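Local coordinates for protein tubulin binding cofactor C (PDB 5AJ8) that probably acts, through this C-terminal beta-helical domain, as a tubulin-folding chaperone of the cofactor C family, at residues F142-V145 and P151-C154; R57-C62 and E160-T165. The protein carries 1 engineered substitution. All coordinates share one frame; numbering follows the deposited sequence.

Contact 1: F142-V145 and P151-C154; sequences FQWV and PHWC
W144 lays one face of its indole against the pyrrolidine ring of P151, and its CE3 atom also nears NE2 of H152 obliquely. The packing is tight at the proline. The CD methylene of P151 sits over the six-membered ring of W144, 3.5 Å from the ring centroid and 9° off the normal, a CH-pi contact made by a carbon bonded to the electron-withdrawing proline nitrogen. CG of P151 follows more loosely, 3.9 Å from W144 CH2. The indole gets there because W144 CG stands anti to the backbone N (chi1 -174°), which sends the ring across the gap between two backbones whose closest CA atoms, those of W144 and H152, are still 9.0 Å apart.

The histidine side is looser. NE2 of H152 comes within 3.8 Å of W144 CE3, yet the two rings lie almost perpendicular, with planes at 88° and centroids 5.5 Å apart. No hydrogen bond links the two segments. The polar atoms of both rings are instead held by neighbours: W144 NE1 donates to the carbonyl O of R148, while H152 ND1 pairs with OD1 of D89, an arrangement that would restrain the imidazole's rotation. K146 adds a cation-pi contact to the indole. The close fit at the proline is thus made at the surface, by a residue itself exposed to solvent.

This small aromatic-proline cluster on the protein surface closes the loop between strands 140-141 and 153-155. Those are the outermost strands, at the same end, of the two parallel sheets, so the arrangement belongs to the last turn of the right-handed parallel beta-helix typical of the cofactor C domain.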
ATOM      1  N   PHE A 142     -17.193   3.974   2.866  1.00 15.20           N
ATOM      2  CA  PHE A 142     -18.130   4.880   3.560  1.00 16.42           C
ATOM      3  C   PHE A 142     -19.394   5.222   2.761  1.00 17.15           C
ATOM      4  O   PHE A 142     -20.408   5.526   3.353  1.00 18.17           O
ATOM      5  CB  PHE A 142     -17.425   6.158   4.006  1.00 16.50           C
ATOM      6  CG  PHE A 142     -17.063   7.094   2.879  1.00 17.19           C
ATOM      7  CD1 PHE A 142     -15.857   6.965   2.211  1.00 17.08           C
ATOM      8  CD2 PHE A 142     -17.910   8.132   2.526  1.00 17.34           C
ATOM      9  CE1 PHE A 142     -15.515   7.830   1.186  1.00 17.36           C
ATOM     10  CE2 PHE A 142     -17.585   8.989   1.496  1.00 17.98           C
ATOM     11  CZ  PHE A 142     -16.386   8.841   0.823  1.00 17.94           C
ATOM     12  N   GLN A 143     -19.361   5.121   1.434  1.00 17.91           N
ATOM     13  CA  GLN A 143     -20.584   5.337   0.639  1.00 20.94           C
ATOM     14  C   GLN A 143     -21.513   4.122   0.640  1.00 21.30           C
ATOM     15  O   GLN A 143     -22.677   4.251   0.274  1.00 21.72           O
ATOM     16  CB  GLN A 143     -20.246   5.734  -0.791  1.00 23.89           C
ATOM     17  CG  GLN A 143     -19.461   7.030  -0.839  1.00 27.91           C
ATOM     18  CD  GLN A 143     -19.223   7.535  -2.241  1.00 32.99           C
ATOM     19  OE1 GLN A 143     -19.067   6.759  -3.183  1.00 36.92           O
ATOM     20  NE2 GLN A 143     -19.190   8.850  -2.386  1.00 34.26           N
ATOM     21  N   TRP A 144     -21.022   2.956   1.066  1.00 19.65           N
ATOM     22  CA  TRP A 144     -21.893   1.798   1.215  1.00 19.67           C
ATOM     23  C   TRP A 144     -22.650   1.911   2.540  1.00 20.57           C
ATOM     24  O   TRP A 144     -22.128   1.585   3.605  1.00 19.06           O
ATOM     25  CB  TRP A 144     -21.108   0.497   1.164  1.00 17.99           C
ATOM     26  CG  TRP A 144     -21.987  -0.694   1.181  1.00 18.75           C
ATOM     27  CD1 TRP A 144     -22.367  -1.422   2.270  1.00 19.85           C
ATOM     28  CD2 TRP A 144     -22.601  -1.317   0.052  1.00 18.82           C
ATOM     29  NE1 TRP A 144     -23.178  -2.456   1.885  1.00 19.97           N
ATOM     30  CE2 TRP A 144     -23.339  -2.414   0.530  1.00 19.39           C
ATOM     31  CE3 TRP A 144     -22.595  -1.055  -1.321  1.00 18.72           C
ATOM     32  CZ2 TRP A 144     -24.082  -3.247  -0.316  1.00 19.47           C
ATOM     33  CZ3 TRP A 144     -23.319  -1.906  -2.165  1.00 19.00           C
ATOM     34  CH2 TRP A 144     -24.054  -2.974  -1.652  1.00 18.93           C
ATOM     35  N   VAL A 145     -23.876   2.390   2.458  1.00 22.76           N
ATOM     36  CA  VAL A 145     -24.688   2.627   3.655  1.00 27.62           C
ATOM     37  C   VAL A 145     -25.814   1.594   3.867  1.00 30.30           C
ATOM     38  O   VAL A 145     -26.500   1.675   4.885  1.00 34.98           O
ATOM     39  CB  VAL A 145     -25.276   4.062   3.689  1.00 27.74           C
ATOM     40  CG1 VAL A 145     -24.147   5.080   3.775  1.00 25.28           C
ATOM     41  CG2 VAL A 145     -26.188   4.307   2.478  1.00 28.14           C
ATOM     42  N   PRO A 151     -19.899  -5.431  -0.604  1.00 15.50           N
ATOM     43  CA  PRO A 151     -19.388  -6.467  -1.481  1.00 15.36           C
ATOM     44  C   PRO A 151     -18.124  -6.037  -2.219  1.00 14.25           C
ATOM     45  O   PRO A 151     -17.633  -6.806  -3.042  1.00 13.51           O
ATOM     46  CB  PRO A 151     -20.510  -6.620  -2.509  1.00 15.52           C
ATOM     47  CG  PRO A 151     -21.010  -5.237  -2.652  1.00 15.42           C
ATOM     48  CD  PRO A 151     -20.903  -4.607  -1.293  1.00 15.84           C
ATOM     49  N   HIS A 152     -17.651  -4.813  -1.985  1.00 13.30           N
ATOM     50  CA  HIS A 152     -16.563  -4.218  -2.803  1.00 13.37           C
ATOM     51  C   HIS A 152     -15.144  -4.510  -2.361  1.00 12.78           C
ATOM     52  O   HIS A 152     -14.193  -4.192  -3.100  1.00 11.48           O
ATOM     53  CB  HIS A 152     -16.702  -2.706  -2.824  1.00 13.40           C
ATOM     54  CG  HIS A 152     -17.970  -2.242  -3.446  1.00 15.09           C
ATOM     55  ND1 HIS A 152     -18.419  -2.728  -4.660  1.00 15.85           N
ATOM     56  CD2 HIS A 152     -18.879  -1.324  -3.045  1.00 15.34           C
ATOM     57  CE1 HIS A 152     -19.558  -2.130  -4.969  1.00 17.20           C
ATOM     58  NE2 HIS A 152     -19.855  -1.273  -4.006  1.00 17.53           N
ATOM     59  N   TRP A 153     -15.016  -5.074  -1.152  1.00 13.09           N
ATOM     60  CA  TRP A 153     -13.736  -5.468  -0.603  1.00 12.88           C
ATOM     61  C   TRP A 153     -13.829  -6.732   0.254  1.00 13.00           C
ATOM     62  O   TRP A 153     -14.883  -7.102   0.735  1.00 12.60           O
ATOM     63  CB  TRP A 153     -13.135  -4.315   0.206  1.00 13.62           C
ATOM     64  CG  TRP A 153     -13.841  -4.039   1.490  1.00 13.57           C
ATOM     65  CD1 TRP A 153     -14.893  -3.214   1.679  1.00 14.32           C
ATOM     66  CD2 TRP A 153     -13.545  -4.614   2.761  1.00 14.61           C
ATOM     67  NE1 TRP A 153     -15.292  -3.231   2.997  1.00 15.05           N
ATOM     68  CE2 TRP A 153     -14.472  -4.080   3.687  1.00 15.36           C
ATOM     69  CE3 TRP A 153     -12.584  -5.528   3.213  1.00 14.57           C
ATOM     70  CZ2 TRP A 153     -14.470  -4.422   5.033  1.00 16.20           C
ATOM     71  CZ3 TRP A 153     -12.560  -5.850   4.565  1.00 15.87           C
ATOM     72  CH2 TRP A 153     -13.499  -5.297   5.460  1.00 16.71           C
ATOM     73  N   CYS A 154     -12.698  -7.409   0.412  1.00 13.65           N
ATOM     74  CA  CYS A 154     -12.591  -8.545   1.297  1.00 14.31           C
ATOM     75  C   CYS A 154     -11.146  -8.675   1.750  1.00 14.51           C
ATOM     76  O   CYS A 154     -10.277  -7.914   1.302  1.00 13.98           O
ATOM     77  CB  CYS A 154     -13.083  -9.826   0.607  1.00 15.44           C
ATOM     78  SG  CYS A 154     -12.064 -10.385  -0.767  1.00 18.99           S
TER

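Contact 2: R57-C62 and E160-T165; sequences RVYVAC and EERAST
A tyrosine row on one face of the beta-helix receives the C-terminal segment 160-165 here: Y59, on strand 56-62, stands between Y40 and Y76 of the adjoining strands and points its phenol at R162. Two hydrogen bonds grip the phenol oxygen. Y59 OH donates to the backbone O of R162 at 2.8 Å, approaching from 36° above the carbonyl plane, and accepts from R162 NH1 at 2.9 Å. The second bond is nearly straight, with an N-H...O angle of 165°, and the oxygen lies in the guanidinium plane.

The backbone and the side chain of one residue thus close on a single hydroxyl. R162 manages this by running out fully extended through NE, until chi4 of -88° turns the guanidinium back; CD of R162 passes 3.3 Å from Y59 OH on the way. CD of R162 also rests 3.7 Å from CG of R57, whose bent side chain leads its own guanidinium off to N55. On the other flank, CB of S164 lies 3.8 Å from Y59 OH, and its OG bonds to the hydroxyl of Y40.

Y40 OH also bonds to R162 NH1, and Y76 OH to the backbone N of R162, so three neighbouring tyrosines hold this one residue. As both donor and acceptor, the buried phenol of Y59 has its polar end satisfied, and the nearby arginine charge would probably polarise it, fastening an irregular segment through directed bonds.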
ATOM      1  N   ARG A  57      -1.017  -4.926  -7.886  1.00 12.85           N
ATOM      2  CA  ARG A  57      -0.689  -5.451  -6.563  1.00 13.20           C
ATOM      3  C   ARG A  57       0.156  -4.382  -5.879  1.00 12.09           C
ATOM      4  O   ARG A  57       1.198  -4.008  -6.407  1.00 12.16           O
ATOM      5  CB  ARG A  57       0.127  -6.755  -6.699  1.00 14.54           C
ATOM      6  CG  ARG A  57      -0.635  -8.049  -6.776  1.00 16.37           C
ATOM      7  CD  ARG A  57      -1.542  -8.119  -7.980  1.00 18.27           C
ATOM      8  NE  ARG A  57      -0.899  -7.764  -9.246  1.00 19.17           N
ATOM      9  CZ  ARG A  57      -1.586  -7.436 -10.340  1.00 21.20           C
ATOM     10  NH1 ARG A  57      -2.932  -7.437 -10.324  1.00 16.65           N
ATOM     11  NH2 ARG A  57      -0.920  -7.100 -11.455  1.00 24.69           N
ATOM     12  N   VAL A  58      -0.288  -3.892  -4.721  1.00 11.67           N
ATOM     13  CA  VAL A  58       0.327  -2.742  -4.048  1.00 10.84           C
ATOM     14  C   VAL A  58       0.754  -3.090  -2.622  1.00 11.10           C
ATOM     15  O   VAL A  58      -0.023  -3.690  -1.882  1.00 10.25           O
ATOM     16  CB  VAL A  58      -0.663  -1.587  -4.005  1.00 11.16           C
ATOM     17  CG1 VAL A  58      -0.041  -0.316  -3.450  1.00 11.12           C
ATOM     18  CG2 VAL A  58      -1.200  -1.333  -5.408  1.00 11.89           C
ATOM     19  N   TYR A  59       2.019  -2.802  -2.278  1.00 10.41           N
ATOM     20  CA  TYR A  59       2.562  -3.059  -0.948  1.00  9.80           C
ATOM     21  C   TYR A  59       2.901  -1.708  -0.373  1.00  9.92           C
ATOM     22  O   TYR A  59       3.778  -1.035  -0.878  1.00 11.60           O
ATOM     23  CB  TYR A  59       3.803  -3.949  -1.020  1.00  9.88           C
ATOM     24  CG  TYR A  59       3.560  -5.303  -1.694  1.00  9.82           C
ATOM     25  CD1 TYR A  59       3.510  -5.416  -3.062  1.00  9.60           C
ATOM     26  CD2 TYR A  59       3.348  -6.454  -0.942  1.00  9.91           C
ATOM     27  CE1 TYR A  59       3.260  -6.632  -3.678  1.00 10.09           C
ATOM     28  CE2 TYR A  59       3.089  -7.685  -1.550  1.00 10.16           C
ATOM     29  CZ  TYR A  59       3.052  -7.766  -2.927  1.00 10.25           C
ATOM     30  OH  TYR A  59       2.846  -8.982  -3.565  1.00 10.92           O
ATOM     31  N   VAL A  60       2.189  -1.281   0.657  1.00  9.56           N
ATOM     32  CA  VAL A  60       2.366   0.077   1.200  1.00  9.72           C
ATOM     33  C   VAL A  60       2.153   0.126   2.716  1.00  9.66           C
ATOM     34  O   VAL A  60       1.211  -0.500   3.256  1.00  9.35           O
ATOM     35  CB  VAL A  60       1.392   1.080   0.500  1.00  9.70           C
ATOM     36  CG1 VAL A  60      -0.054   0.651   0.655  1.00  9.76           C
ATOM     37  CG2 VAL A  60       1.603   2.511   0.967  1.00  9.50           C
ATOM     38  N   ALA A  61       3.040   0.852   3.383  1.00  9.13           N
ATOM     39  CA  ALA A  61       2.833   1.271   4.749  1.00  9.43           C
ATOM     40  C   ALA A  61       2.627   2.785   4.763  1.00  9.30           C
ATOM     41  O   ALA A  61       3.355   3.506   4.069  1.00  9.54           O
ATOM     42  CB  ALA A  61       4.024   0.883   5.618  1.00  9.82           C
ATOM     43  N   CYS A  62       1.692   3.263   5.590  1.00  9.43           N
ATOM     44  CA  CYS A  62       1.338   4.673   5.640  1.00  9.59           C
ATOM     45  C   CYS A  62       0.514   5.024   6.870  1.00  9.79           C
ATOM     46  O   CYS A  62       0.072   4.140   7.599  1.00 10.05           O
ATOM     47  CB  CYS A  62       0.593   5.071   4.365  1.00 10.21           C
ATOM     48  SG  CYS A  62      -0.881   4.076   4.029  1.00 12.01           S
ATOM     49  N   GLU A 160      -3.939 -17.042  -0.977  1.00 28.19           N
ATOM     50  CA  GLU A 160      -4.000 -16.055  -2.038  1.00 26.62           C
ATOM     51  C   GLU A 160      -2.990 -14.940  -1.780  1.00 20.93           C
ATOM     52  O   GLU A 160      -2.876 -14.040  -2.584  1.00 19.31           O
ATOM     53  CB  GLU A 160      -5.410 -15.456  -2.131  1.00 29.61           C
ATOM     54  CG  GLU A 160      -6.528 -16.482  -2.250  1.00 36.36           C
ATOM     55  CD  GLU A 160      -7.920 -15.851  -2.214  1.00 38.24           C
ATOM     56  OE1 GLU A 160      -8.220 -15.041  -1.300  1.00 34.70           O
ATOM     57  OE2 GLU A 160      -8.723 -16.184  -3.100  1.00 41.60           O
ATOM     58  N   GLU A 161      -2.266 -14.978  -0.674  1.00 18.76           N
ATOM     59  CA  GLU A 161      -1.278 -13.923  -0.419  1.00 18.03           C
ATOM     60  C   GLU A 161      -0.142 -14.055  -1.432  1.00 15.95           C
ATOM     61  O   GLU A 161       0.289 -15.136  -1.724  1.00 15.59           O
ATOM     62  CB  GLU A 161      -0.765 -13.946   1.036  1.00 18.70           C
ATOM     63  CG  GLU A 161      -1.768 -13.343   2.024  1.00 21.09           C
ATOM     64  CD  GLU A 161      -1.402 -13.556   3.509  1.00 23.10           C
ATOM     65  OE1 GLU A 161      -0.301 -14.047   3.839  1.00 24.17           O
ATOM     66  OE2 GLU A 161      -2.235 -13.227   4.365  1.00 22.10           O
ATOM     67  N   ARG A 162       0.289 -12.943  -1.998  1.00 14.82           N
ATOM     68  CA  ARG A 162       1.440 -12.946  -2.904  1.00 15.28           C
ATOM     69  C   ARG A 162       2.665 -12.458  -2.123  1.00 14.15           C
ATOM     70  O   ARG A 162       2.829 -11.270  -1.893  1.00 13.45           O
ATOM     71  CB  ARG A 162       1.157 -12.058  -4.096  1.00 14.39           C
ATOM     72  CG  ARG A 162       2.259 -11.916  -5.130  1.00 14.33           C
ATOM     73  CD  ARG A 162       1.776 -10.838  -6.104  1.00 14.13           C
ATOM     74  NE  ARG A 162       2.657 -10.602  -7.239  1.00 14.87           N
ATOM     75  CZ  ARG A 162       3.681  -9.754  -7.262  1.00 15.35           C
ATOM     76  NH1 ARG A 162       4.043  -9.058  -6.166  1.00 13.72           N
ATOM     77  NH2 ARG A 162       4.371  -9.634  -8.400  1.00 15.13           N
ATOM     78  N   ALA A 163       3.490 -13.409  -1.710  1.00 13.94           N
ATOM     79  CA  ALA A 163       4.657 -13.141  -0.869  1.00 14.17           C
ATOM     80  C   ALA A 163       5.850 -12.774  -1.754  1.00 13.87           C
ATOM     81  O   ALA A 163       6.585 -13.636  -2.192  1.00 16.20           O
ATOM     82  CB  ALA A 163       4.962 -14.367  -0.009  1.00 14.69           C
ATOM     83  N   SER A 164       6.011 -11.493  -2.054  1.00 13.22           N
ATOM     84  CA  SER A 164       7.002 -11.044  -3.036  1.00 13.10           C
ATOM     85  C   SER A 164       8.415 -10.972  -2.411  1.00 13.68           C
ATOM     86  O   SER A 164       8.607 -10.357  -1.335  1.00 12.17           O
ATOM     87  CB  SER A 164       6.605  -9.685  -3.615  1.00 11.99           C
ATOM     88  OG  SER A 164       7.597  -9.154  -4.479  1.00 12.40           O
ATOM     89  N   THR A 165       9.382 -11.569  -3.119  1.00 14.27           N
ATOM     90  CA  THR A 165      10.786 -11.488  -2.734  1.00 15.64           C
ATOM     91  C   THR A 165      11.495 -10.357  -3.452  1.00 15.25           C
ATOM     92  O   THR A 165      12.683 -10.187  -3.287  1.00 15.67           O
ATOM     93  CB  THR A 165      11.525 -12.805  -3.008  1.00 17.69           C
ATOM     94  OG1 THR A 165      11.426 -13.132  -4.396  1.00 19.06           O
ATOM     95  CG2 THR A 165      10.928 -13.961  -2.158  1.00 17.94           C
TER

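Overall arrangement
Contact 2 joins segments 98 residues apart in sequence and has its centre about 7 Å from the centre of the chain, whereas contact 1 is a local surface contact whose centre lies about 19 Å from it. The centres of the two contacts are 22 Å apart, and their nearest atoms, about 6 Å apart, do not touch. Along the chain contact 1 is nested within the loop that contact 2 closes. Both reach the parallel sheet running from strand 21-23 to strand 153-155: contact 2 through the inner strand 56-62, contact 1 through the outermost strand 153-155. After completing that last strand, the chain turns back over the sheet, so residues 160-165 tie the C-terminal region to the middle of the beta-helix.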